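Local coordinates for 361aa long hypothetical D-aminopeptidase (Pyrococcus horikoshii, PDB 2DRH), which probably acts as an aminopeptidase of the S58 (DmpA) family, removing residues from the amino ends of peptides, at residues A[75-80]-A[273-278]; A[98-103]-A[136-141]; A[176-181]-A[205-210]; A[70-75]-A[258-263]. All coordinates share one frame; numbering follows the deposited sequence.

Contact 1. Residues A[75-80]-A[273-278]; sequences NGYSKP and AYNGSG
Asn75 points its side chain into the curl of loop 273-278 and binds two of its carbonyls. Its CB passes 3.2 Å from Ser277 O and lies loosely beside the Ala273 methyl. With CG anti to the backbone N (chi1 -172°), the amide is carried on into the loop, where ND2 uses both of its hydrogens, one toward Asn275 O at 3.0 Å and one toward Ser277 O at 2.6 Å. Asn275 O lies in the plane of the amide, yet seen from either carbonyl the nitrogen stands above the C=O plane. The other branch, OD1, accepts from Arg257 of the third subunit, so both ends of this buried amide are satisfied. With a leucine here, the carbonyls of Asn275 and Ser277 would probably lose their donor and that arginine one of its acceptors. Next to it, the Tyr77 ring lays one face over Gly276, whose CA sits 3.8 Å from the ring centroid in a CH-pi contact. Gly278 suits its place because a CB would collide with Tyr77 O and Ser78 CB. A water joins Ser78 OG to Gly278 O, while Ser78 OG also bonds Glu135. The loop itself is a type I beta turn from Tyr274 to Ser277, closed by Ser277 N to Tyr274 O, and Asn75 clamps it where it leads into strand 278-285.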
loop_
_atom_site.group_PDB
_atom_site.type_symbol
_atom_site.label_atom_id
_atom_site.label_comp_id
_atom_site.label_asym_id
_atom_site.label_seq_id
_atom_site.Cartn_x
_atom_site.Cartn_y
_atom_site.Cartn_z
ATOM N N ASN A 75 -0.590 -11.406 -6.006
ATOM C CA ASN A 75 0.774 -11.915 -5.908
ATOM C C ASN A 75 1.578 -11.271 -7.026
ATOM O O ASN A 75 1.308 -11.486 -8.209
ATOM C CB ASN A 75 0.823 -13.438 -6.020
ATOM C CG ASN A 75 2.218 -13.995 -5.719
ATOM O OD1 ASN A 75 2.855 -13.602 -4.741
ATOM N ND2 ASN A 75 2.685 -14.915 -6.554
ATOM N N GLY A 76 2.559 -10.466 -6.623
ATOM C CA GLY A 76 3.400 -9.748 -7.562
ATOM C C GLY A 76 4.511 -10.465 -8.314
ATOM O O GLY A 76 5.489 -9.829 -8.693
ATOM N N TYR A 77 4.400 -11.769 -8.530
ATOM C CA TYR A 77 5.439 -12.454 -9.303
ATOM C C TYR A 77 4.962 -12.221 -10.724
ATOM O O TYR A 77 4.617 -13.148 -11.453
ATOM C CB TYR A 77 5.464 -13.948 -8.991
ATOM C CG TYR A 77 6.774 -14.589 -9.367
ATOM C CD1 TYR A 77 7.139 -14.747 -10.701
ATOM C CD2 TYR A 77 7.668 -15.011 -8.384
ATOM C CE1 TYR A 77 8.367 -15.309 -11.049
ATOM C CE2 TYR A 77 8.896 -15.571 -8.719
ATOM C CZ TYR A 77 9.239 -15.718 -10.051
ATOM O OH TYR A 77 10.450 -16.282 -10.384
ATOM N N SER A 78 4.967 -10.951 -11.106
ATOM C CA SER A 78 4.436 -10.528 -12.383
ATOM C C SER A 78 5.195 -9.289 -12.836
ATOM O O SER A 78 5.801 -8.602 -12.020
ATOM C CB SER A 78 2.940 -10.215 -12.162
ATOM O OG SER A 78 2.240 -9.952 -13.355
ATOM N N LYS A 79 5.161 -9.011 -14.136
ATOM C CA LYS A 79 5.848 -7.856 -14.705
ATOM C C LYS A 79 4.876 -6.911 -15.433
ATOM O O LYS A 79 5.004 -6.674 -16.637
ATOM C CB LYS A 79 6.929 -8.323 -15.689
ATOM C CG LYS A 79 8.146 -9.028 -15.057
ATOM C CD LYS A 79 7.794 -10.329 -14.309
ATOM C CE LYS A 79 9.050 -11.239 -14.164
ATOM N NZ LYS A 79 8.804 -12.434 -13.298
ATOM N N PRO A 80 3.885 -6.367 -14.714
ATOM C CA PRO A 80 2.937 -5.455 -15.374
ATOM C C PRO A 80 3.537 -4.073 -15.627
ATOM O O PRO A 80 4.406 -3.611 -14.891
ATOM C CB PRO A 80 1.769 -5.401 -14.393
ATOM C CG PRO A 80 2.477 -5.518 -13.058
ATOM C CD PRO A 80 3.486 -6.633 -13.320
ATOM N N ALA A 273 -2.682 -18.780 -5.455
ATOM C CA ALA A 273 -1.628 -17.787 -5.635
ATOM C C ALA A 273 -0.276 -18.320 -5.138
ATOM O O ALA A 273 0.321 -17.771 -4.212
ATOM C CB ALA A 273 -1.990 -16.493 -4.898
ATOM N N TYR A 274 0.200 -19.398 -5.750
ATOM C CA TYR A 274 1.491 -19.957 -5.360
ATOM C C TYR A 274 2.567 -18.892 -5.536
ATOM O O TYR A 274 2.341 -17.849 -6.166
ATOM C CB TYR A 274 1.822 -21.191 -6.205
ATOM C CG TYR A 274 0.876 -22.346 -5.969
ATOM C CD1 TYR A 274 0.562 -22.759 -4.671
ATOM C CD2 TYR A 274 0.302 -23.034 -7.037
ATOM C CE1 TYR A 274 -0.304 -23.831 -4.444
ATOM C CE2 TYR A 274 -0.565 -24.109 -6.821
ATOM C CZ TYR A 274 -0.860 -24.500 -5.524
ATOM O OH TYR A 274 -1.698 -25.568 -5.312
ATOM N N ASN A 275 3.745 -19.161 -4.984
ATOM C CA ASN A 275 4.838 -18.211 -5.056
ATOM C C ASN A 275 5.125 -17.575 -6.413
ATOM O O ASN A 275 5.277 -16.356 -6.504
ATOM C CB ASN A 275 6.129 -18.839 -4.553
ATOM C CG ASN A 275 7.284 -17.878 -4.632
ATOM O OD1 ASN A 275 7.317 -16.869 -3.921
ATOM N ND2 ASN A 275 8.236 -18.168 -5.508
ATOM N N GLY A 276 5.236 -18.396 -7.452
ATOM C CA GLY A 276 5.534 -17.866 -8.768
ATOM C C GLY A 276 4.335 -17.493 -9.632
ATOM O O GLY A 276 4.481 -17.273 -10.835
ATOM N N SER A 277 3.155 -17.404 -9.036
ATOM C CA SER A 277 1.967 -17.073 -9.812
ATOM C C SER A 277 1.638 -15.584 -9.812
ATOM O O SER A 277 1.286 -15.008 -8.781
ATOM C CB SER A 277 0.769 -17.863 -9.293
ATOM O OG SER A 277 -0.321 -17.760 -10.183
ATOM N N GLY A 278 1.762 -14.967 -10.978
ATOM C CA GLY A 278 1.454 -13.559 -11.102
ATOM C C GLY A 278 -0.050 -13.344 -11.202
ATOM O O GLY A 278 -0.630 -13.402 -12.288
HETATM O O HOH W 1 1.321 -12.567 -14.127
#

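Contact 2. Residues A[98-103]-A[136-141]; sequences LTNTLS and CNDSYL
Asn100 sets its CB against the carboxylate of Asp138, 3.3 Å from OD2 and 3.4 Å from OD1. Both side chains take the crowded position, with CG between the backbone N and the carbonyl carbon (chi1 70° for Asn100, 47° for Asp138), and this folds each flat group back close to its own main chain. The amide and carboxylate pass each other aslant, their planes 43° apart, and they meet through a third party: Asn100 ND2 and Asp138 OD2 both bond the hydroxyl of Thr50. Asp138 OD1 is taken by the side-chain amide of Asn142. An alanine at Asp138 would remove both carboxylate oxygens, and Thr50 and Asn142 would probably be left without that partner while a gap opened beside Asn100 CB. Thr101 meets the other segment through OG1, which lies 3.3 Å from Asn137 CA and makes its hydrogen bond with Glu135; a short side chain whose hydroxyl sits directly on CB can come this close to the chain and still reach Glu135. Asn137 extends its amide away from its own N, and OD1 accepts from Ser139 N at 2.8 Å, an Asx turn that bends the chain after the strand. Between the backbones, Thr101 N donates to Cys136 O at 3.1 Å, and Cys136 N reaches Thr99 O in a weak bond. Asn100 thus pairs with Cys136 in parallel register at the ends of strands 96-100 and 132-136, neighbours in a four-stranded mixed sheet that are joined through helix 104-118 as a beta-alpha-beta crossover.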
loop_
_atom_site.group_PDB
_atom_site.type_symbol
_atom_site.label_atom_id
_atom_site.label_comp_id
_atom_site.label_asym_id
_atom_site.label_seq_id
_atom_site.Cartn_x
_atom_site.Cartn_y
_atom_site.Cartn_z
ATOM N N LEU A 98 -2.434 -7.533 -23.296
ATOM C CA LEU A 98 -1.987 -8.729 -22.614
ATOM C C LEU A 98 -1.114 -9.499 -23.595
ATOM O O LEU A 98 -1.400 -9.528 -24.793
ATOM C CB LEU A 98 -3.187 -9.585 -22.199
ATOM C CG LEU A 98 -4.318 -8.845 -21.469
ATOM C CD1 LEU A 98 -5.371 -9.844 -21.007
ATOM C CD2 LEU A 98 -3.763 -8.083 -20.288
ATOM N N THR A 99 -0.042 -10.096 -23.086
ATOM C CA THR A 99 0.858 -10.888 -23.911
ATOM C C THR A 99 1.746 -11.747 -23.011
ATOM O O THR A 99 1.461 -11.895 -21.827
ATOM C CB THR A 99 1.725 -10.002 -24.820
ATOM O OG1 THR A 99 2.421 -10.836 -25.752
ATOM C CG2 THR A 99 2.728 -9.178 -24.004
ATOM N N ASN A 100 2.807 -12.333 -23.556
ATOM C CA ASN A 100 3.661 -13.169 -22.720
ATOM C C ASN A 100 4.672 -12.323 -21.953
ATOM O O ASN A 100 4.995 -11.196 -22.344
ATOM C CB ASN A 100 4.366 -14.252 -23.553
ATOM C CG ASN A 100 5.430 -13.692 -24.474
ATOM O OD1 ASN A 100 6.485 -13.238 -24.025
ATOM N ND2 ASN A 100 5.160 -13.722 -25.775
ATOM N N THR A 101 5.172 -12.878 -20.858
ATOM C CA THR A 101 6.119 -12.175 -20.001
ATOM C C THR A 101 7.257 -11.447 -20.705
ATOM O O THR A 101 7.492 -10.266 -20.442
ATOM C CB THR A 101 6.744 -13.128 -18.967
ATOM O OG1 THR A 101 5.709 -13.900 -18.353
ATOM C CG2 THR A 101 7.485 -12.327 -17.876
ATOM N N LEU A 102 7.964 -12.139 -21.594
ATOM C CA LEU A 102 9.099 -11.533 -22.279
ATOM C C LEU A 102 8.769 -10.621 -23.452
ATOM O O LEU A 102 9.670 -10.015 -24.026
ATOM C CB LEU A 102 10.078 -12.621 -22.723
ATOM C CG LEU A 102 11.163 -13.045 -21.719
ATOM C CD1 LEU A 102 10.609 -13.115 -20.319
ATOM C CD2 LEU A 102 11.733 -14.389 -22.141
ATOM N N SER A 103 7.492 -10.511 -23.808
ATOM C CA SER A 103 7.088 -9.633 -24.914
ATOM C C SER A 103 6.539 -8.286 -24.431
ATOM O O SER A 103 6.088 -7.473 -25.245
ATOM C CB SER A 103 6.018 -10.305 -25.782
ATOM O OG SER A 103 6.527 -11.413 -26.504
ATOM N N CYS A 136 1.407 -13.170 -18.729
ATOM C CA CYS A 136 1.490 -14.509 -18.158
ATOM C C CYS A 136 2.621 -15.236 -18.911
ATOM O O CYS A 136 2.915 -14.917 -20.063
ATOM C CB CYS A 136 0.152 -15.236 -18.301
ATOM S SG CYS A 136 -1.088 -14.683 -17.082
ATOM N N ASN A 137 3.271 -16.193 -18.256
ATOM C CA ASN A 137 4.392 -16.920 -18.861
ATOM C C ASN A 137 3.907 -18.163 -19.624
ATOM O O ASN A 137 3.384 -19.091 -19.017
ATOM C CB ASN A 137 5.365 -17.337 -17.746
ATOM C CG ASN A 137 6.686 -17.861 -18.275
ATOM O OD1 ASN A 137 6.757 -18.421 -19.362
ATOM N ND2 ASN A 137 7.737 -17.690 -17.492
ATOM N N ASP A 138 4.075 -18.187 -20.944
ATOM C CA ASP A 138 3.642 -19.344 -21.730
ATOM C C ASP A 138 4.799 -20.275 -22.110
ATOM O O ASP A 138 4.671 -21.101 -23.012
ATOM C CB ASP A 138 2.906 -18.893 -23.004
ATOM C CG ASP A 138 3.638 -17.783 -23.749
ATOM O OD1 ASP A 138 4.854 -17.612 -23.524
ATOM O OD2 ASP A 138 2.994 -17.085 -24.568
ATOM N N SER A 139 5.915 -20.163 -21.397
ATOM C CA SER A 139 7.094 -20.974 -21.693
ATOM C C SER A 139 6.884 -22.479 -21.835
ATOM O O SER A 139 7.578 -23.127 -22.618
ATOM C CB SER A 139 8.179 -20.721 -20.647
ATOM O OG SER A 139 7.756 -21.184 -19.386
ATOM N N TYR A 140 5.941 -23.052 -21.094
ATOM C CA TYR A 140 5.723 -24.495 -21.192
ATOM C C TYR A 140 5.426 -24.935 -22.622
ATOM O O TYR A 140 5.885 -25.988 -23.063
ATOM C CB TYR A 140 4.584 -24.947 -20.275
ATOM C CG TYR A 140 4.500 -26.452 -20.144
ATOM C CD1 TYR A 140 5.481 -27.168 -19.448
ATOM C CD2 TYR A 140 3.466 -27.166 -20.746
ATOM C CE1 TYR A 140 5.430 -28.562 -19.359
ATOM C CE2 TYR A 140 3.405 -28.556 -20.664
ATOM C CZ TYR A 140 4.391 -29.249 -19.968
ATOM O OH TYR A 140 4.320 -30.621 -19.884
ATOM N N LEU A 141 4.662 -24.128 -23.352
ATOM C CA LEU A 141 4.321 -24.462 -24.729
ATOM C C LEU A 141 4.971 -23.522 -25.743
ATOM O O LEU A 141 5.108 -23.863 -26.915
ATOM C CB LEU A 141 2.797 -24.422 -24.915
ATOM C CG LEU A 141 1.952 -25.448 -24.147
ATOM C CD1 LEU A 141 0.469 -25.149 -24.347
ATOM C CD2 LEU A 141 2.279 -26.851 -24.634
#

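Contact 3. Residues A[176-181]-A[205-210]; sequences MSAFEF and VLSNFG
Phe179 and Phe209 run side by side and point the same way, but their planes are inclined at 67°, so the pair is oblique, with centroids 4.9 Å apart. The touch is made by the far ends of the rings, Phe179 CZ against Phe209 CE2. Phe209 O lies over one face of the Phe179 ring, toward its rim, and the same oxygen accepts from Phe179 N at 2.7 Å. Gly210 passes close to this ring, and its missing side chain matters: a CB would run into Phe179 CD1. Phe179 and Glu180 are the central residues of a type I' turn, both with positive phi, which closes a beta hairpin with a two-residue loop between strands 177-178 and 181-182; the hairpin packs against the end of strand 198-207. At the other end of the contact Asn208 carries its amide toward Ser177, CG anti to the backbone N (chi1 -175°), and OD1 receives Ser177 N at 2.8 Å, in the carbonyl plane and almost straight. Met176 crosses this amide at about a right angle. Its CG, set anti to the carbonyl carbon by chi1 (-60°), rests on Leu206 CD1, 3.9 Å away; the bends further out bring SD to 3.5 Å from Asn208 CG. Asn208 ND2 bonds Asn137 O only weakly.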
loop_
_atom_site.group_PDB
_atom_site.type_symbol
_atom_site.label_atom_id
_atom_site.label_comp_id
_atom_site.label_asym_id
_atom_site.label_seq_id
_atom_site.Cartn_x
_atom_site.Cartn_y
_atom_site.Cartn_z
ATOM N N MET A 176 -1.013 -20.709 -23.108
ATOM C CA MET A 176 -1.119 -20.797 -21.648
ATOM C C MET A 176 -1.599 -22.149 -21.102
ATOM O O MET A 176 -2.237 -22.936 -21.806
ATOM C CB MET A 176 -2.047 -19.694 -21.128
ATOM C CG MET A 176 -1.580 -18.273 -21.440
ATOM S SD MET A 176 0.033 -17.837 -20.726
ATOM C CE MET A 176 0.675 -16.729 -21.975
ATOM N N SER A 177 -1.285 -22.398 -19.834
ATOM C CA SER A 177 -1.655 -23.631 -19.146
ATOM C C SER A 177 -2.386 -23.301 -17.849
ATOM O O SER A 177 -1.987 -22.396 -17.126
ATOM C CB SER A 177 -0.401 -24.445 -18.797
ATOM O OG SER A 177 0.359 -24.736 -19.946
ATOM N N ALA A 178 -3.447 -24.047 -17.551
ATOM C CA ALA A 178 -4.215 -23.840 -16.325
ATOM C C ALA A 178 -4.625 -25.192 -15.747
ATOM O O ALA A 178 -5.293 -25.983 -16.420
ATOM C CB ALA A 178 -5.453 -22.998 -16.614
ATOM N N PHE A 179 -4.212 -25.459 -14.509
ATOM C CA PHE A 179 -4.539 -26.721 -13.849
ATOM C C PHE A 179 -4.023 -27.900 -14.665
ATOM O O PHE A 179 -4.585 -28.993 -14.624
ATOM C CB PHE A 179 -6.057 -26.841 -13.669
ATOM C CG PHE A 179 -6.640 -25.779 -12.789
ATOM C CD1 PHE A 179 -6.422 -25.800 -11.411
ATOM C CD2 PHE A 179 -7.379 -24.733 -13.336
ATOM C CE1 PHE A 179 -6.929 -24.793 -10.593
ATOM C CE2 PHE A 179 -7.890 -23.722 -12.526
ATOM C CZ PHE A 179 -7.665 -23.752 -11.153
ATOM N N GLU A 180 -2.951 -27.659 -15.407
ATOM C CA GLU A 180 -2.333 -28.676 -16.246
ATOM C C GLU A 180 -3.233 -29.184 -17.364
ATOM O O GLU A 180 -3.104 -30.310 -17.840
ATOM C CB GLU A 180 -1.783 -29.816 -15.382
ATOM C CG GLU A 180 -0.695 -29.305 -14.459
ATOM C CD GLU A 180 -0.095 -30.371 -13.567
ATOM O OE1 GLU A 180 0.650 -31.236 -14.078
ATOM O OE2 GLU A 180 -0.373 -30.333 -12.353
ATOM N N PHE A 181 -4.144 -28.308 -17.770
ATOM C CA PHE A 181 -5.046 -28.533 -18.890
ATOM C C PHE A 181 -4.718 -27.303 -19.729
ATOM O O PHE A 181 -3.969 -26.430 -19.276
ATOM C CB PHE A 181 -6.511 -28.485 -18.455
ATOM C CG PHE A 181 -6.972 -29.716 -17.718
ATOM C CD1 PHE A 181 -6.939 -30.964 -18.333
ATOM C CD2 PHE A 181 -7.476 -29.620 -16.423
ATOM C CE1 PHE A 181 -7.407 -32.104 -17.667
ATOM C CE2 PHE A 181 -7.946 -30.748 -15.747
ATOM C CZ PHE A 181 -7.913 -31.992 -16.370
ATOM N N VAL A 205 -10.516 -13.082 -18.418
ATOM C CA VAL A 205 -9.344 -13.574 -17.723
ATOM C C VAL A 205 -8.378 -14.282 -18.650
ATOM O O VAL A 205 -8.768 -14.826 -19.680
ATOM C CB VAL A 205 -9.728 -14.557 -16.592
ATOM C CG1 VAL A 205 -10.720 -13.898 -15.631
ATOM C CG2 VAL A 205 -10.308 -15.834 -17.192
ATOM N N LEU A 206 -7.109 -14.255 -18.265
ATOM C CA LEU A 206 -6.038 -14.922 -18.994
ATOM C C LEU A 206 -5.548 -15.884 -17.928
ATOM O O LEU A 206 -4.824 -15.486 -17.021
ATOM C CB LEU A 206 -4.932 -13.924 -19.371
ATOM C CG LEU A 206 -3.669 -14.502 -20.025
ATOM C CD1 LEU A 206 -4.047 -15.250 -21.288
ATOM C CD2 LEU A 206 -2.677 -13.388 -20.335
ATOM N N SER A 207 -5.981 -17.138 -18.020
ATOM C CA SER A 207 -5.627 -18.143 -17.028
ATOM C C SER A 207 -4.352 -18.886 -17.364
ATOM O O SER A 207 -4.177 -19.365 -18.482
ATOM C CB SER A 207 -6.771 -19.148 -16.873
ATOM O OG SER A 207 -6.962 -19.877 -18.075
ATOM N N ASN A 208 -3.471 -19.005 -16.379
ATOM C CA ASN A 208 -2.205 -19.694 -16.586
ATOM C C ASN A 208 -1.652 -20.138 -15.240
ATOM O O ASN A 208 -0.461 -19.981 -14.966
ATOM C CB ASN A 208 -1.214 -18.754 -17.283
ATOM C CG ASN A 208 0.089 -19.442 -17.647
ATOM O OD1 ASN A 208 0.103 -20.413 -18.411
ATOM N ND2 ASN A 208 1.191 -18.947 -17.097
ATOM N N PHE A 209 -2.521 -20.710 -14.411
ATOM C CA PHE A 209 -2.135 -21.142 -13.067
ATOM C C PHE A 209 -2.740 -22.473 -12.649
ATOM O O PHE A 209 -3.483 -23.114 -13.398
ATOM C CB PHE A 209 -2.601 -20.110 -12.039
ATOM C CG PHE A 209 -4.102 -20.089 -11.854
ATOM C CD1 PHE A 209 -4.927 -19.444 -12.780
ATOM C CD2 PHE A 209 -4.696 -20.764 -10.791
ATOM C CE1 PHE A 209 -6.331 -19.476 -12.646
ATOM C CE2 PHE A 209 -6.096 -20.803 -10.647
ATOM C CZ PHE A 209 -6.910 -20.157 -11.577
ATOM N N GLY A 210 -2.407 -22.866 -11.423
ATOM C CA GLY A 210 -2.956 -24.068 -10.828
ATOM C C GLY A 210 -2.368 -25.430 -11.095
ATOM O O GLY A 210 -1.861 -25.714 -12.182
HETATM O O HOH W 2 -1.084 -25.466 -15.131
#

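Contact 4. Residues A[70-75]-A[258-263]; sequences GAFVMN and VAKRAI
Phe72 and Ile263 meet at the close-packed end of the contact: Ile263 CG1 comes to the edge of the phenyl ring, 3.6 Å from CE2, and the two side chains cross at about a right angle. From there the isoleucine reaches on to Met74, with CD1 3.6 Å from Met74 CB and CG2 beside the methionine CE, so its two branches fill separate spots along one flexible thioether chain. Ala259 is equally snug, its methyl 3.7 Å from Ala71 CA; a small residue there allows the helix to lie near the strand, the axes of 70-73 and 258-263 approaching to 6.7 Å and crossing at -38°. This is a helix laid on a beta sheet, helix 252-268 covering strand 65-73, which ends in a classic beta bulge where Met74 and Asn75 face Asp279. The less enclosed flank belongs to Lys260. Its aliphatic chain, extended beyond CG, crosses the Phe72 ring, CG over one face at 3.8 Å from the centroid in a CH-pi contact, while Met74 N lies over the opposite face. Only the greasy part of the lysine serves here: NZ runs on past the ring to Val73 O of the third subunit, whose own Lys260 also packs on Phe72.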
loop_
_atom_site.group_PDB
_atom_site.type_symbol
_atom_site.label_atom_id
_atom_site.label_comp_id
_atom_site.label_asym_id
_atom_site.label_seq_id
_atom_site.Cartn_x
_atom_site.Cartn_y
_atom_site.Cartn_z
ATOM N N GLY A 70 -9.096 0.977 -11.166
ATOM C CA GLY A 70 -8.449 0.499 -9.960
ATOM C C GLY A 70 -7.743 -0.816 -10.240
ATOM O O GLY A 70 -7.915 -1.397 -11.312
ATOM N N ALA A 71 -6.948 -1.296 -9.286
ATOM C CA ALA A 71 -6.235 -2.554 -9.481
ATOM C C ALA A 71 -5.717 -3.138 -8.174
ATOM O O ALA A 71 -5.501 -2.415 -7.203
ATOM C CB ALA A 71 -5.091 -2.352 -10.446
ATOM N N PHE A 72 -5.531 -4.453 -8.162
ATOM C CA PHE A 72 -5.034 -5.150 -6.991
ATOM C C PHE A 72 -4.044 -6.249 -7.360
ATOM O O PHE A 72 -4.317 -7.092 -8.217
ATOM C CB PHE A 72 -6.185 -5.779 -6.209
ATOM C CG PHE A 72 -5.730 -6.665 -5.077
ATOM C CD1 PHE A 72 -5.025 -6.134 -3.995
ATOM C CD2 PHE A 72 -6.002 -8.034 -5.096
ATOM C CE1 PHE A 72 -4.603 -6.950 -2.955
ATOM C CE2 PHE A 72 -5.582 -8.861 -4.056
ATOM C CZ PHE A 72 -4.884 -8.321 -2.989
ATOM N N VAL A 73 -2.888 -6.230 -6.714
ATOM C CA VAL A 73 -1.892 -7.257 -6.963
ATOM C C VAL A 73 -2.048 -8.277 -5.848
ATOM O O VAL A 73 -1.767 -7.967 -4.692
ATOM C CB VAL A 73 -0.464 -6.689 -6.918
ATOM C CG1 VAL A 73 0.552 -7.806 -7.190
ATOM C CG2 VAL A 73 -0.313 -5.580 -7.955
ATOM N N MET A 74 -2.543 -9.472 -6.178
ATOM C CA MET A 74 -2.694 -10.518 -5.172
ATOM C C MET A 74 -1.294 -11.096 -4.925
ATOM O O MET A 74 -0.868 -11.261 -3.785
ATOM C CB MET A 74 -3.641 -11.617 -5.659
ATOM C CG MET A 74 -3.710 -12.828 -4.724
ATOM S SD MET A 74 -4.264 -12.445 -3.046
ATOM C CE MET A 74 -4.821 -14.038 -2.522
ATOM N N ASN A 75 -0.590 -11.406 -6.006
ATOM C CA ASN A 75 0.774 -11.915 -5.908
ATOM C C ASN A 75 1.578 -11.271 -7.026
ATOM O O ASN A 75 1.308 -11.486 -8.209
ATOM C CB ASN A 75 0.823 -13.438 -6.020
ATOM C CG ASN A 75 2.218 -13.995 -5.719
ATOM O OD1 ASN A 75 2.855 -13.602 -4.741
ATOM N ND2 ASN A 75 2.685 -14.915 -6.554
ATOM N N VAL A 258 -13.238 -3.178 -5.963
ATOM C CA VAL A 258 -13.779 -4.119 -6.933
ATOM C C VAL A 258 -12.681 -5.076 -7.414
ATOM O O VAL A 258 -12.882 -6.284 -7.479
ATOM C CB VAL A 258 -14.384 -3.356 -8.155
ATOM C CG1 VAL A 258 -14.669 -4.317 -9.284
ATOM C CG2 VAL A 258 -15.685 -2.633 -7.733
ATOM N N ALA A 259 -11.517 -4.534 -7.749
ATOM C CA ALA A 259 -10.414 -5.361 -8.220
ATOM C C ALA A 259 -10.111 -6.501 -7.234
ATOM O O ALA A 259 -9.885 -7.638 -7.642
ATOM C CB ALA A 259 -9.173 -4.494 -8.445
ATOM N N LYS A 260 -10.129 -6.196 -5.940
ATOM C CA LYS A 260 -9.856 -7.193 -4.903
ATOM C C LYS A 260 -10.855 -8.346 -4.864
ATOM O O LYS A 260 -10.507 -9.465 -4.485
ATOM C CB LYS A 260 -9.856 -6.541 -3.519
ATOM C CG LYS A 260 -8.601 -5.797 -3.139
ATOM C CD LYS A 260 -8.652 -5.425 -1.659
ATOM C CE LYS A 260 -7.420 -4.640 -1.225
ATOM N NZ LYS A 260 -7.517 -4.277 0.212
ATOM N N ARG A 261 -12.100 -8.063 -5.235
ATOM C CA ARG A 261 -13.151 -9.064 -5.210
ATOM C C ARG A 261 -12.960 -10.132 -6.274
ATOM O O ARG A 261 -13.524 -11.230 -6.184
ATOM C CB ARG A 261 -14.517 -8.376 -5.354
ATOM C CG ARG A 261 -14.806 -7.391 -4.224
ATOM C CD ARG A 261 -14.637 -8.068 -2.859
ATOM N NE ARG A 261 -14.986 -7.205 -1.733
ATOM C CZ ARG A 261 -14.239 -6.204 -1.285
ATOM N NH1 ARG A 261 -13.081 -5.920 -1.859
ATOM N NH2 ARG A 261 -14.650 -5.492 -0.251
ATOM N N ALA A 262 -12.153 -9.817 -7.276
ATOM C CA ALA A 262 -11.871 -10.769 -8.334
ATOM C C ALA A 262 -11.127 -11.974 -7.757
ATOM O O ALA A 262 -11.232 -13.085 -8.278
ATOM C CB ALA A 262 -11.026 -10.109 -9.423
ATOM N N ILE A 263 -10.383 -11.756 -6.677
ATOM C CA ILE A 263 -9.628 -12.838 -6.055
ATOM C C ILE A 263 -10.546 -13.862 -5.408
ATOM O O ILE A 263 -10.174 -15.028 -5.249
ATOM C CB ILE A 263 -8.652 -12.302 -4.995
ATOM C CG1 ILE A 263 -7.748 -11.249 -5.627
ATOM C CG2 ILE A 263 -7.797 -13.442 -4.445
ATOM C CD1 ILE A 263 -6.998 -11.748 -6.849
#

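How the contacts relate
Going from the N terminus, the chain opens contact 4 at 70-75 and contact 1 at 75-80, sharing Asn75 at the bulge between them. Contact 2 then closes the short loop from 98-103 to 136-141, and contact 3 the still shorter one from 176-181 to 205-210. These two follow in series, both nested inside the loops of contacts 4 and 1, and they meet where Met176 CE packs on Asp138. The chain then returns to close contact 4 at 258-263 and contact 1 at 273-278, so these two cross. Contact 2 belongs to the four-stranded sheet; the others border the larger one, contact 1 touching contacts 2, 3 and 4.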